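Local coordinates for protein peptidoglycan DD-endopeptidase ShyB (Vibrio cholerae, PDB 2GU1) that hydrolyses the peptide cross-links between peptidoglycan strands as a zinc-dependent DD-endopeptidase, probably allowing cell wall expansion, and may replace related enzymes during zinc starvation, at residues A[125-130]-A[165-170]; A[134-139]-A[170-175]; A[181-184]-A[188-191]; A[196-201]-A[269-274]. All blocks are in the same frame, centred on the assembly; numbering follows the deposited sequence.

Interaction 1 of 4, residues A[125-130]-A[165-170]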
loop_
_atom_site.group_PDB
_atom_site.type_symbol
_atom_site.label_atom_id
_atom_site.label_comp_id
_atom_site.label_asym_id
_atom_site.label_seq_id
_atom_site.Cartn_x
_atom_site.Cartn_y
_atom_site.Cartn_z
ATOM N N VAL A 125 14.821 5.681 -7.796
ATOM C CA VAL A 125 15.109 6.413 -9.026
ATOM C C VAL A 125 13.799 6.677 -9.767
ATOM O O VAL A 125 13.583 7.770 -10.300
ATOM C CB VAL A 125 16.061 5.615 -9.944
ATOM C CG1 VAL A 125 16.230 6.329 -11.290
ATOM C CG2 VAL A 125 17.409 5.447 -9.258
ATOM N N ALA A 126 12.923 5.675 -9.791
ATOM C CA ALA A 126 11.630 5.813 -10.450
ATOM C C ALA A 126 10.817 6.909 -9.756
ATOM O O ALA A 126 10.239 7.773 -10.412
ATOM C CB ALA A 126 10.880 4.498 -10.402
ATOM N N ASN A 127 10.782 6.872 -8.427
ATOM C CA ASN A 127 10.042 7.874 -7.659
ATOM C C ASN A 127 10.576 9.263 -7.998
ATOM O O ASN A 127 9.810 10.199 -8.236
ATOM C CB ASN A 127 10.179 7.596 -6.150
ATOM C CG ASN A 127 9.348 8.548 -5.294
ATOM O OD1 ASN A 127 8.397 9.172 -5.777
ATOM N ND2 ASN A 127 9.692 8.649 -4.012
ATOM N N ILE A 128 11.897 9.389 -8.036
ATOM C CA ILE A 128 12.530 10.666 -8.351
ATOM C C ILE A 128 12.176 11.167 -9.753
ATOM O O ILE A 128 11.758 12.317 -9.920
ATOM C CB ILE A 128 14.069 10.569 -8.218
ATOM C CG1 ILE A 128 14.446 10.351 -6.748
ATOM C CG2 ILE A 128 14.724 11.841 -8.748
ATOM C CD1 ILE A 128 15.925 10.090 -6.507
ATOM N N THR A 129 12.341 10.315 -10.762
ATOM C CA THR A 129 12.032 10.732 -12.126
ATOM C C THR A 129 10.548 11.063 -12.271
ATOM O O THR A 129 10.180 11.962 -13.027
ATOM C CB THR A 129 12.443 9.652 -13.165
ATOM O OG1 THR A 129 11.858 8.393 -12.822
ATOM C CG2 THR A 129 13.957 9.508 -13.205
ATOM N N GLN A 130 9.707 10.348 -11.530
ATOM C CA GLN A 130 8.262 10.577 -11.559
ATOM C C GLN A 130 7.940 11.968 -11.019
ATOM O O GLN A 130 7.271 12.759 -11.673
ATOM C CB GLN A 130 7.545 9.524 -10.709
ATOM C CG GLN A 130 6.067 9.805 -10.474
ATOM C CD GLN A 130 5.514 9.049 -9.266
ATOM O OE1 GLN A 130 5.995 9.213 -8.137
ATOM N NE2 GLN A 130 4.496 8.222 -9.498
ATOM N N SER A 165 12.186 3.247 4.293
ATOM C CA SER A 165 12.829 4.518 3.970
ATOM C C SER A 165 11.865 5.427 3.223
ATOM O O SER A 165 10.858 4.964 2.687
ATOM C CB SER A 165 14.052 4.293 3.081
ATOM O OG SER A 165 13.633 3.866 1.796
ATOM N N GLU A 166 12.197 6.714 3.175
ATOM C CA GLU A 166 11.360 7.694 2.483
ATOM C C GLU A 166 12.198 8.879 2.020
ATOM O O GLU A 166 13.011 9.418 2.781
ATOM C CB GLU A 166 10.233 8.187 3.405
ATOM C CG GLU A 166 9.186 9.034 2.682
ATOM C CD GLU A 166 7.996 9.377 3.557
ATOM O OE1 GLU A 166 8.079 10.357 4.329
ATOM O OE2 GLU A 166 6.979 8.652 3.477
ATOM N N ILE A 167 12.024 9.260 0.761
ATOM C CA ILE A 167 12.744 10.398 0.201
ATOM C C ILE A 167 12.040 11.650 0.706
ATOM O O ILE A 167 10.815 11.770 0.582
ATOM C CB ILE A 167 12.691 10.385 -1.342
ATOM C CG1 ILE A 167 13.224 9.048 -1.864
ATOM C CG2 ILE A 167 13.447 11.579 -1.896
ATOM C CD1 ILE A 167 13.341 8.978 -3.393
ATOM N N LYS A 168 12.807 12.585 1.259
ATOM C CA LYS A 168 12.234 13.809 1.800
ATOM C C LYS A 168 12.515 15.044 0.956
ATOM O O LYS A 168 11.723 15.987 0.946
ATOM C CB LYS A 168 12.745 14.044 3.233
ATOM C CG LYS A 168 12.540 12.848 4.166
ATOM C CD LYS A 168 11.180 12.165 3.933
ATOM C CE LYS A 168 10.192 12.388 5.082
ATOM N NZ LYS A 168 9.867 13.822 5.326
ATOM N N ALA A 169 13.636 15.039 0.249
ATOM C CA ALA A 169 14.003 16.174 -0.578
ATOM C C ALA A 169 14.796 15.737 -1.804
ATOM O O ALA A 169 15.556 14.767 -1.763
ATOM C CB ALA A 169 14.817 17.176 0.243
ATOM N N ILE A 170 14.617 16.483 -2.886
ATOM C CA ILE A 170 15.275 16.200 -4.152
ATOM C C ILE A 170 15.779 17.527 -4.703
ATOM O O ILE A 170 15.007 18.476 -4.830
ATOM C CB ILE A 170 14.268 15.590 -5.162
ATOM C CG1 ILE A 170 13.729 14.259 -4.624
ATOM C CG2 ILE A 170 14.918 15.412 -6.522
ATOM C CD1 ILE A 170 12.633 13.648 -5.475
#

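Interaction 2 of 4, residues A[134-139]-A[170-175]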
loop_
_atom_site.group_PDB
_atom_site.type_symbol
_atom_site.label_atom_id
_atom_site.label_comp_id
_atom_site.label_asym_id
_atom_site.label_seq_id
_atom_site.Cartn_x
_atom_site.Cartn_y
_atom_site.Cartn_z
ATOM N N ASP A 134 8.025 16.979 -14.806
ATOM C CA ASP A 134 7.629 18.241 -15.426
ATOM C C ASP A 134 8.663 19.349 -15.256
ATOM O O ASP A 134 8.717 20.289 -16.051
ATOM C CB ASP A 134 6.283 18.709 -14.868
ATOM C CG ASP A 134 5.172 17.715 -15.127
ATOM O OD1 ASP A 134 5.028 17.284 -16.290
ATOM O OD2 ASP A 134 4.444 17.365 -14.175
ATOM N N LYS A 135 9.487 19.240 -14.220
ATOM C CA LYS A 135 10.504 20.249 -13.964
ATOM C C LYS A 135 11.823 19.895 -14.645
ATOM O O LYS A 135 12.656 20.771 -14.878
ATOM C CB LYS A 135 10.720 20.403 -12.453
ATOM C CG LYS A 135 9.446 20.711 -11.663
ATOM C CD LYS A 135 8.908 22.114 -11.939
ATOM C CE LYS A 135 9.431 23.133 -10.933
ATOM N NZ LYS A 135 10.915 23.193 -10.890
ATOM N N ILE A 136 12.005 18.618 -14.974
ATOM C CA ILE A 136 13.237 18.167 -15.617
ATOM C C ILE A 136 13.012 17.188 -16.769
ATOM O O ILE A 136 12.243 16.233 -16.651
ATOM C CB ILE A 136 14.184 17.476 -14.603
ATOM C CG1 ILE A 136 14.579 18.455 -13.497
ATOM C CG2 ILE A 136 15.430 16.963 -15.314
ATOM C CD1 ILE A 136 15.542 17.872 -12.480
ATOM N N ASP A 137 13.694 17.441 -17.883
ATOM C CA ASP A 137 13.625 16.574 -19.054
ATOM C C ASP A 137 14.865 15.699 -18.926
ATOM O O ASP A 137 15.963 16.123 -19.286
ATOM C CB ASP A 137 13.706 17.401 -20.345
ATOM C CG ASP A 137 13.538 16.552 -21.606
ATOM O OD1 ASP A 137 14.232 15.518 -21.738
ATOM O OD2 ASP A 137 12.716 16.926 -22.470
ATOM N N PHE A 138 14.691 14.488 -18.399
ATOM C CA PHE A 138 15.812 13.575 -18.205
ATOM C C PHE A 138 16.432 13.072 -19.504
ATOM O O PHE A 138 17.130 12.055 -19.524
ATOM C CB PHE A 138 15.385 12.390 -17.326
ATOM C CG PHE A 138 15.057 12.780 -15.908
ATOM C CD1 PHE A 138 13.799 13.275 -15.578
ATOM C CD2 PHE A 138 16.029 12.706 -14.911
ATOM C CE1 PHE A 138 13.514 13.698 -14.279
ATOM C CE2 PHE A 138 15.756 13.127 -13.608
ATOM C CZ PHE A 138 14.496 13.623 -13.291
ATOM N N SER A 139 16.190 13.804 -20.585
ATOM C CA SER A 139 16.724 13.447 -21.890
ATOM C C SER A 139 17.576 14.587 -22.444
ATOM O O SER A 139 18.570 14.354 -23.130
ATOM C CB SER A 139 15.575 13.159 -22.857
ATOM O OG SER A 139 14.600 12.328 -22.251
ATOM N N ILE A 170 14.617 16.483 -2.886
ATOM C CA ILE A 170 15.275 16.200 -4.152
ATOM C C ILE A 170 15.779 17.527 -4.703
ATOM O O ILE A 170 15.007 18.476 -4.830
ATOM C CB ILE A 170 14.268 15.590 -5.162
ATOM C CG1 ILE A 170 13.729 14.259 -4.624
ATOM C CG2 ILE A 170 14.918 15.412 -6.522
ATOM C CD1 ILE A 170 12.633 13.648 -5.475
ATOM N N SER A 171 17.065 17.615 -5.014
ATOM C CA SER A 171 17.583 18.861 -5.566
ATOM C C SER A 171 18.622 18.590 -6.640
ATOM O O SER A 171 19.506 17.752 -6.469
ATOM C CB SER A 171 18.200 19.726 -4.464
ATOM O OG SER A 171 19.479 19.241 -4.102
ATOM N N PHE A 172 18.500 19.303 -7.755
ATOM C CA PHE A 172 19.431 19.157 -8.860
ATOM C C PHE A 172 20.186 20.459 -9.095
ATOM O O PHE A 172 19.589 21.530 -9.193
ATOM C CB PHE A 172 18.699 18.764 -10.152
ATOM C CG PHE A 172 18.268 17.323 -10.205
ATOM C CD1 PHE A 172 17.115 16.895 -9.555
ATOM C CD2 PHE A 172 19.020 16.388 -10.907
ATOM C CE1 PHE A 172 16.716 15.556 -9.610
ATOM C CE2 PHE A 172 18.631 15.047 -10.967
ATOM C CZ PHE A 172 17.477 14.632 -10.314
ATOM N N LYS A 173 21.506 20.361 -9.167
ATOM C CA LYS A 173 22.336 21.526 -9.429
ATOM C C LYS A 173 22.558 21.481 -10.939
ATOM O O LYS A 173 23.457 20.797 -11.424
ATOM C CB LYS A 173 23.671 21.405 -8.689
ATOM C CG LYS A 173 23.577 20.778 -7.290
ATOM C CD LYS A 173 22.485 21.398 -6.409
ATOM C CE LYS A 173 22.751 22.867 -6.091
ATOM N NZ LYS A 173 22.683 23.744 -7.297
ATOM N N LEU A 174 21.713 22.193 -11.677
ATOM C CA LEU A 174 21.785 22.216 -13.135
ATOM C C LEU A 174 22.388 23.490 -13.709
ATOM O O LEU A 174 22.239 24.578 -13.147
ATOM C CB LEU A 174 20.383 22.035 -13.727
ATOM C CG LEU A 174 19.777 20.638 -13.878
ATOM C CD1 LEU A 174 20.295 19.701 -12.811
ATOM C CD2 LEU A 174 18.259 20.759 -13.829
ATOM N N ALA A 175 23.064 23.342 -14.844
ATOM C CA ALA A 175 23.661 24.483 -15.516
ATOM C C ALA A 175 22.515 25.281 -16.132
ATOM O O ALA A 175 22.572 26.506 -16.224
ATOM C CB ALA A 175 24.617 24.008 -16.598
#

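Interaction 3 of 4, residues A[181-184]-A[188-191]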
loop_
_atom_site.group_PDB
_atom_site.type_symbol
_atom_site.label_atom_id
_atom_site.label_comp_id
_atom_site.label_asym_id
_atom_site.label_seq_id
_atom_site.Cartn_x
_atom_site.Cartn_y
_atom_site.Cartn_z
ATOM N N ALA A 181 12.723 19.941 -4.900
ATOM C CA ALA A 181 11.386 19.610 -4.431
ATOM C C ALA A 181 11.481 19.010 -3.032
ATOM O O ALA A 181 12.464 18.343 -2.700
ATOM C CB ALA A 181 10.721 18.621 -5.383
ATOM N N PHE A 182 10.451 19.241 -2.226
ATOM C CA PHE A 182 10.419 18.757 -0.846
ATOM C C PHE A 182 9.089 18.089 -0.539
ATOM O O PHE A 182 8.040 18.556 -0.989
ATOM C CB PHE A 182 10.615 19.935 0.112
ATOM C CG PHE A 182 11.840 20.749 -0.176
ATOM C CD1 PHE A 182 13.088 20.354 0.302
ATOM C CD2 PHE A 182 11.747 21.922 -0.917
ATOM C CE1 PHE A 182 14.226 21.112 0.037
ATOM C CE2 PHE A 182 12.877 22.686 -1.187
ATOM C CZ PHE A 182 14.120 22.282 -0.704
ATOM N N LEU A 183 9.136 16.998 0.220
ATOM C CA LEU A 183 7.930 16.265 0.597
ATOM C C LEU A 183 7.229 17.041 1.711
ATOM O O LEU A 183 7.806 17.266 2.762
ATOM C CB LEU A 183 8.298 14.862 1.090
ATOM C CG LEU A 183 7.186 13.914 1.547
ATOM C CD1 LEU A 183 6.163 13.737 0.457
ATOM C CD2 LEU A 183 7.795 12.561 1.918
ATOM N N ALA A 184 5.988 17.448 1.463
ATOM C CA ALA A 184 5.206 18.208 2.433
ATOM C C ALA A 184 4.350 17.309 3.324
ATOM O O ALA A 184 4.240 16.095 3.104
ATOM C CB ALA A 184 4.307 19.214 1.709
ATOM N N ARG A 188 2.785 15.075 -0.588
ATOM C CA ARG A 188 3.134 15.404 -1.969
ATOM C C ARG A 188 4.372 16.289 -1.985
ATOM O O ARG A 188 4.649 16.981 -1.000
ATOM C CB ARG A 188 1.988 16.155 -2.664
ATOM C CG ARG A 188 0.730 15.336 -2.870
ATOM C CD ARG A 188 -0.259 16.087 -3.751
ATOM N NE ARG A 188 -0.674 17.368 -3.178
ATOM C CZ ARG A 188 -1.347 18.298 -3.855
ATOM N NH1 ARG A 188 -1.672 18.083 -5.122
ATOM N NH2 ARG A 188 -1.703 19.436 -3.271
ATOM N N PHE A 189 5.105 16.267 -3.099
ATOM C CA PHE A 189 6.305 17.092 -3.263
ATOM C C PHE A 189 5.947 18.455 -3.851
ATOM O O PHE A 189 5.161 18.530 -4.796
ATOM C CB PHE A 189 7.310 16.440 -4.215
ATOM C CG PHE A 189 8.163 15.391 -3.576
ATOM C CD1 PHE A 189 7.698 14.088 -3.438
ATOM C CD2 PHE A 189 9.434 15.712 -3.100
ATOM C CE1 PHE A 189 8.492 13.109 -2.829
ATOM C CE2 PHE A 189 10.234 14.740 -2.489
ATOM C CZ PHE A 189 9.760 13.439 -2.357
ATOM N N TYR A 190 6.548 19.506 -3.303
ATOM C CA TYR A 190 6.329 20.885 -3.754
ATOM C C TYR A 190 7.671 21.522 -4.096
ATOM O O TYR A 190 8.705 21.116 -3.553
ATOM C CB TYR A 190 5.693 21.722 -2.638
ATOM C CG TYR A 190 4.253 21.375 -2.330
ATOM C CD1 TYR A 190 3.216 22.248 -2.686
ATOM C CD2 TYR A 190 3.925 20.193 -1.674
ATOM C CE1 TYR A 190 1.891 21.947 -2.391
ATOM C CE2 TYR A 190 2.594 19.876 -1.371
ATOM C CZ TYR A 190 1.586 20.762 -1.733
ATOM O OH TYR A 190 0.276 20.466 -1.439
ATOM N N ASP A 191 7.671 22.506 -4.994
ATOM C CA ASP A 191 8.918 23.191 -5.300
ATOM C C ASP A 191 9.060 24.302 -4.261
ATOM O O ASP A 191 8.185 24.454 -3.405
ATOM C CB ASP A 191 8.947 23.761 -6.730
ATOM C CG ASP A 191 7.819 24.739 -7.019
ATOM O OD1 ASP A 191 7.355 25.446 -6.100
ATOM O OD2 ASP A 191 7.416 24.810 -8.201
#

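Interaction 4 of 4, residues A[196-201]-A[269-274]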
loop_
_atom_site.group_PDB
_atom_site.type_symbol
_atom_site.label_atom_id
_atom_site.label_comp_id
_atom_site.label_asym_id
_atom_site.label_seq_id
_atom_site.Cartn_x
_atom_site.Cartn_y
_atom_site.Cartn_z
ATOM N N SER A 196 2.769 22.432 -6.085
ATOM C CA SER A 196 2.847 20.980 -5.965
ATOM C C SER A 196 3.290 20.368 -7.286
ATOM O O SER A 196 2.828 20.783 -8.347
ATOM C CB SER A 196 1.492 20.387 -5.583
ATOM O OG SER A 196 1.522 18.972 -5.712
ATOM N N LEU A 197 4.174 19.378 -7.215
ATOM C CA LEU A 197 4.666 18.701 -8.410
ATOM C C LEU A 197 3.797 17.491 -8.739
ATOM O O LEU A 197 3.964 16.870 -9.790
ATOM C CB LEU A 197 6.116 18.231 -8.222
ATOM C CG LEU A 197 7.251 19.249 -8.037
ATOM C CD1 LEU A 197 7.084 20.408 -9.013
ATOM C CD2 LEU A 197 7.249 19.759 -6.621
ATOM N N GLU A 198 2.871 17.165 -7.842
ATOM C CA GLU A 198 1.981 16.017 -8.018
ATOM C C GLU A 198 0.513 16.427 -8.029
ATOM O O GLU A 198 0.093 17.276 -7.248
ATOM C CB GLU A 198 2.250 15.002 -6.904
ATOM C CG GLU A 198 3.683 14.507 -6.924
ATOM C CD GLU A 198 4.035 13.609 -5.757
ATOM O OE1 GLU A 198 4.177 14.124 -4.626
ATOM O OE2 GLU A 198 4.172 12.389 -5.976
ATOM N N ARG A 199 -0.274 15.822 -8.913
ATOM C CA ARG A 199 -1.685 16.179 -9.009
ATOM C C ARG A 199 -2.498 15.763 -7.799
ATOM O O ARG A 199 -2.166 14.799 -7.120
ATOM C CB ARG A 199 -2.308 15.587 -10.277
ATOM C CG ARG A 199 -1.842 16.271 -11.555
ATOM C CD ARG A 199 -2.946 16.290 -12.602
ATOM N NE ARG A 199 -3.231 14.965 -13.141
ATOM C CZ ARG A 199 -4.255 14.696 -13.947
ATOM N NH1 ARG A 199 -5.092 15.662 -14.303
ATOM N NH2 ARG A 199 -4.436 13.464 -14.404
ATOM N N ALA A 200 -3.561 16.511 -7.532
ATOM C CA ALA A 200 -4.447 16.223 -6.416
ATOM C C ALA A 200 -5.331 15.040 -6.789
ATOM O O ALA A 200 -5.278 14.538 -7.918
ATOM C CB ALA A 200 -5.311 17.441 -6.095
ATOM N N PHE A 201 -6.154 14.609 -5.840
ATOM C CA PHE A 201 -7.035 13.469 -6.049
ATOM C C PHE A 201 -8.490 13.893 -6.133
ATOM O O PHE A 201 -8.864 14.985 -5.694
ATOM C CB PHE A 201 -6.929 12.494 -4.874
ATOM C CG PHE A 201 -5.533 12.003 -4.594
ATOM C CD1 PHE A 201 -5.083 11.883 -3.281
ATOM C CD2 PHE A 201 -4.700 11.598 -5.625
ATOM C CE1 PHE A 201 -3.821 11.361 -2.999
ATOM C CE2 PHE A 201 -3.435 11.075 -5.358
ATOM C CZ PHE A 201 -2.994 10.952 -4.046
ATOM N N GLU A 269 -1.103 2.552 -6.760
ATOM C CA GLU A 269 -0.130 3.332 -6.015
ATOM C C GLU A 269 -0.054 4.665 -6.736
ATOM O O GLU A 269 0.281 4.726 -7.920
ATOM C CB GLU A 269 1.235 2.642 -6.002
ATOM C CG GLU A 269 2.309 3.448 -5.292
ATOM C CD GLU A 269 3.567 2.638 -5.019
ATOM O OE1 GLU A 269 4.101 2.027 -5.971
ATOM O OE2 GLU A 269 4.022 2.613 -3.851
ATOM N N HIS A 270 -0.394 5.729 -6.019
ATOM C CA HIS A 270 -0.405 7.071 -6.576
ATOM C C HIS A 270 0.952 7.749 -6.470
ATOM O O HIS A 270 1.377 8.446 -7.391
ATOM C CB HIS A 270 -1.484 7.880 -5.871
ATOM C CG HIS A 270 -2.841 7.266 -5.991
ATOM N ND1 HIS A 270 -3.499 7.155 -7.198
ATOM C CD2 HIS A 270 -3.633 6.660 -5.076
ATOM C CE1 HIS A 270 -4.636 6.507 -7.021
ATOM N NE2 HIS A 270 -4.741 6.194 -5.742
ATOM N N ASN A 271 1.617 7.548 -5.336
ATOM C CA ASN A 271 2.954 8.093 -5.124
ATOM C C ASN A 271 3.579 7.363 -3.939
ATOM O O ASN A 271 3.047 6.350 -3.491
ATOM C CB ASN A 271 2.913 9.615 -4.905
ATOM C CG ASN A 271 2.334 10.013 -3.559
ATOM O OD1 ASN A 271 1.881 9.175 -2.785
ATOM N ND2 ASN A 271 2.349 11.315 -3.277
ATOM N N SER A 272 4.705 7.857 -3.439
ATOM C CA SER A 272 5.391 7.211 -2.325
ATOM C C SER A 272 4.577 7.088 -1.035
ATOM O O SER A 272 4.901 6.275 -0.167
ATOM C CB SER A 272 6.697 7.958 -2.020
ATOM O OG SER A 272 6.459 9.345 -1.816
ATOM N N VAL A 273 3.508 7.871 -0.923
ATOM C CA VAL A 273 2.695 7.875 0.287
ATOM C C VAL A 273 1.280 7.288 0.154
ATOM O O VAL A 273 0.816 6.559 1.035
ATOM C CB VAL A 273 2.583 9.333 0.820
ATOM C CG1 VAL A 273 1.675 9.396 2.031
ATOM C CG2 VAL A 273 3.982 9.874 1.160
ATOM N N TYR A 274 0.612 7.599 -0.950
ATOM C CA TYR A 274 -0.773 7.174 -1.171
ATOM C C TYR A 274 -1.059 5.971 -2.067
ATOM O O TYR A 274 -0.423 5.775 -3.100
ATOM C CB TYR A 274 -1.567 8.351 -1.738
ATOM C CG TYR A 274 -1.682 9.544 -0.827
ATOM C CD1 TYR A 274 -2.675 9.603 0.153
ATOM C CD2 TYR A 274 -0.802 10.624 -0.948
ATOM C CE1 TYR A 274 -2.795 10.702 0.986
ATOM C CE2 TYR A 274 -0.914 11.732 -0.113
ATOM C CZ TYR A 274 -1.918 11.764 0.848
ATOM O OH TYR A 274 -2.068 12.868 1.645
HETATM O O HOH W 1 6.148 10.649 -4.475
#

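Interaction 1 of 4, residues A[125-130]-A[165-170]
The backbone bond from Thr129 N to Val125 O, 2.9 Å, holds the helical turn from which Ile128 meets both Ile167 and Ile170 of the facing strand. The contact is mainly apolar. Ile128 contributes its longer branch: CG1 stands anti to the carbonyl carbon (chi1 -67°), a torsion that presents this one methylene to the CD1 methyls of both Ile167 and Ile170. Ile167 CD1 comes to 3.8 Å from Ile128 CG1, its side chain running at about a right angle to that of Ile128. From further along the strand, Ile170 CD1 sits 4.0 Å from Ile128 CG1 and reaches past it to 4.1 Å from Ile128 CA. Asn127, one residue earlier, meets Ile167 from the opposite direction, so the Ile167 CD1 methyl is flanked by two successive helix residues. Two strand residues three apart would normally face opposite ways. Here Lys168 and Ala169 both face Leu151 in a classic beta bulge, and the extra residue brings Ile167 and Ile170 round to the helix together. Ile150 of the adjoining strand 147-157 touches Ile128, Ile167 and Ile170 alike, while Phe111 of helix 111-117 also packs on Ile128. The axes of the two short segments come within 10.3 Å of each other at an angle of 31°, running roughly the same way: a helix laid on one face of an antiparallel sheet, in the Csd3 second domain.

Interaction 2 of 4, residues A[134-139]-A[170-175]
Ile136 points its CG1 branch anti to its carbonyl carbon (chi1 -61°) and then extends it straight (chi2 -178°), which lands CD1 on the face of Phe172. The contact fastens the loop that follows helix 122-132 to the C-terminal end of strand 160-173, in the antiparallel sheet of the Csd3 second domain. Ile136 CD1 makes a CH-pi contact, 3.7 Å from the centroid of the Phe172 ring and displaced toward Phe172 CG and CD1. Leu174, two residues along the chain, points the same way as Phe172, and its CD2 reaches to 4.2 Å from Ile136 CD1. The shorter branch of Ile136 serves a second ring: CG2 lies 3.8 Å above the plane of Phe138, over its centre. One isoleucine therefore presses on two phenylalanines with different methyls. The sheet-side ring is held further by Phe111, which meets Phe172 edge-to-face, whereas Phe138 leans on Thr129 and Met132 of helix 122-132. The two phenylalanine side chains cross at about a right angle, and Phe172 CZ lies at the edge of the Phe138 ring, near its plane, 4.0 Å from Phe138 CE2.

Interaction 3 of 4, residues A[181-184]-A[188-191]
Phe182 and Tyr190 bond to each other twice, Phe182 N to Tyr190 O and Tyr190 N to Phe182 O, both at 2.9 Å, forming an antiparallel hydrogen-bonded pair. Nearer the turn of this beta hairpin, Ala184 N gives Arg188 O a shorter and straighter bond of 2.8 Å, with 173° at the hydrogen. Between these bonds, Leu183 and Phe189 form a non-hydrogen-bonded pair. Their side chains share a face, and Leu183 CB sits over the Phe189 ring in a CH-pi contact, 4.1 Å from its centroid. Phe189 turns its CG anti to the carbonyl carbon (chi1 -81°), bringing the CD2 side of the ring across the facing strand to 3.9 Å from Ala181 CB. Beside the turn, Ala184 CB lies 3.5 Å from Tyr190 CD2. The tyrosine hydroxyl is steadied at its far end: Arg188 NH2 donates to Tyr190 OH at 2.9 Å, with the hydroxyl tilted out of the guanidinium plane. Asp186 in the turn gathers both groups, hydrogen-bonding the hydroxyl and making a salt bridge with Arg188 NE. Strand 189-191 is an edge strand of its five-stranded sheet, while strand 179-183 pairs on its other side with strand 160-173, where Ile170 packs on Phe189. Helix 122-132 covers the face carrying Ala181 and Phe189, through Met132 and Val131 respectively.

Interaction 4 of 4, residues A[196-201]-A[269-274]
Asn271 ND2 makes a weak bond of 3.4 Å to Glu198 OE2 in a largely buried contact, with the carboxylate and amide planes 38° apart. A water bridges Glu198 OE2 and Ser272 OG, donating to the first at 3.0 Å and accepting from the second at 3.0 Å. The other carboxylate oxygen, OE1, accepts from Phe189 N, which fixes the group from the strand side. Asn271 puts its CG between the backbone N and the carbonyl carbon (chi1 72°), turning OD1 back over its own chain. There Tyr274 N donates to Asn271 OD1 at 2.7 Å, nearly in line with the carbonyl bond, and Val273 N joins it from above the carbonyl plane. This Asx motif shapes the tight connection between strands 265-269 and 274-281 of the M23 peptidase domain, against which the loop 196-201 of the Csd3 second domain is laid. Phe201 completes the junction in an aromatic cluster. Its CE1 points onto one face of Tyr274, 3.5 Å from Tyr274 CG, in an edge-to-face pair with planes at 79°. Phe201 CE2 approaches His270 CB to 3.8 Å, the two rings lying oblique. Tyr274 OH is tied to Asp186 O, and His270 NE2 to Thr276 OG1.

All four contacts lie on one side of the chain's centre, away from the zinc site. Interactions 1 and 2 share strand 160-173 and Ile170, their centres about 13 Å apart, and their segments alternate along the chain. Interaction 3 follows in sequence and extends the same sheet through strand 179-183, with its centre about 10 Å from that of interaction 1. Interaction 4 closes last, about 10 Å from interaction 3 and 19 Å from interaction 2, centre to centre. The first three build one layered body of helix 122-132, its following loop and the sheet. Interaction 4 joins that body to the M23 domain and so probably contributes to how the two domains pack.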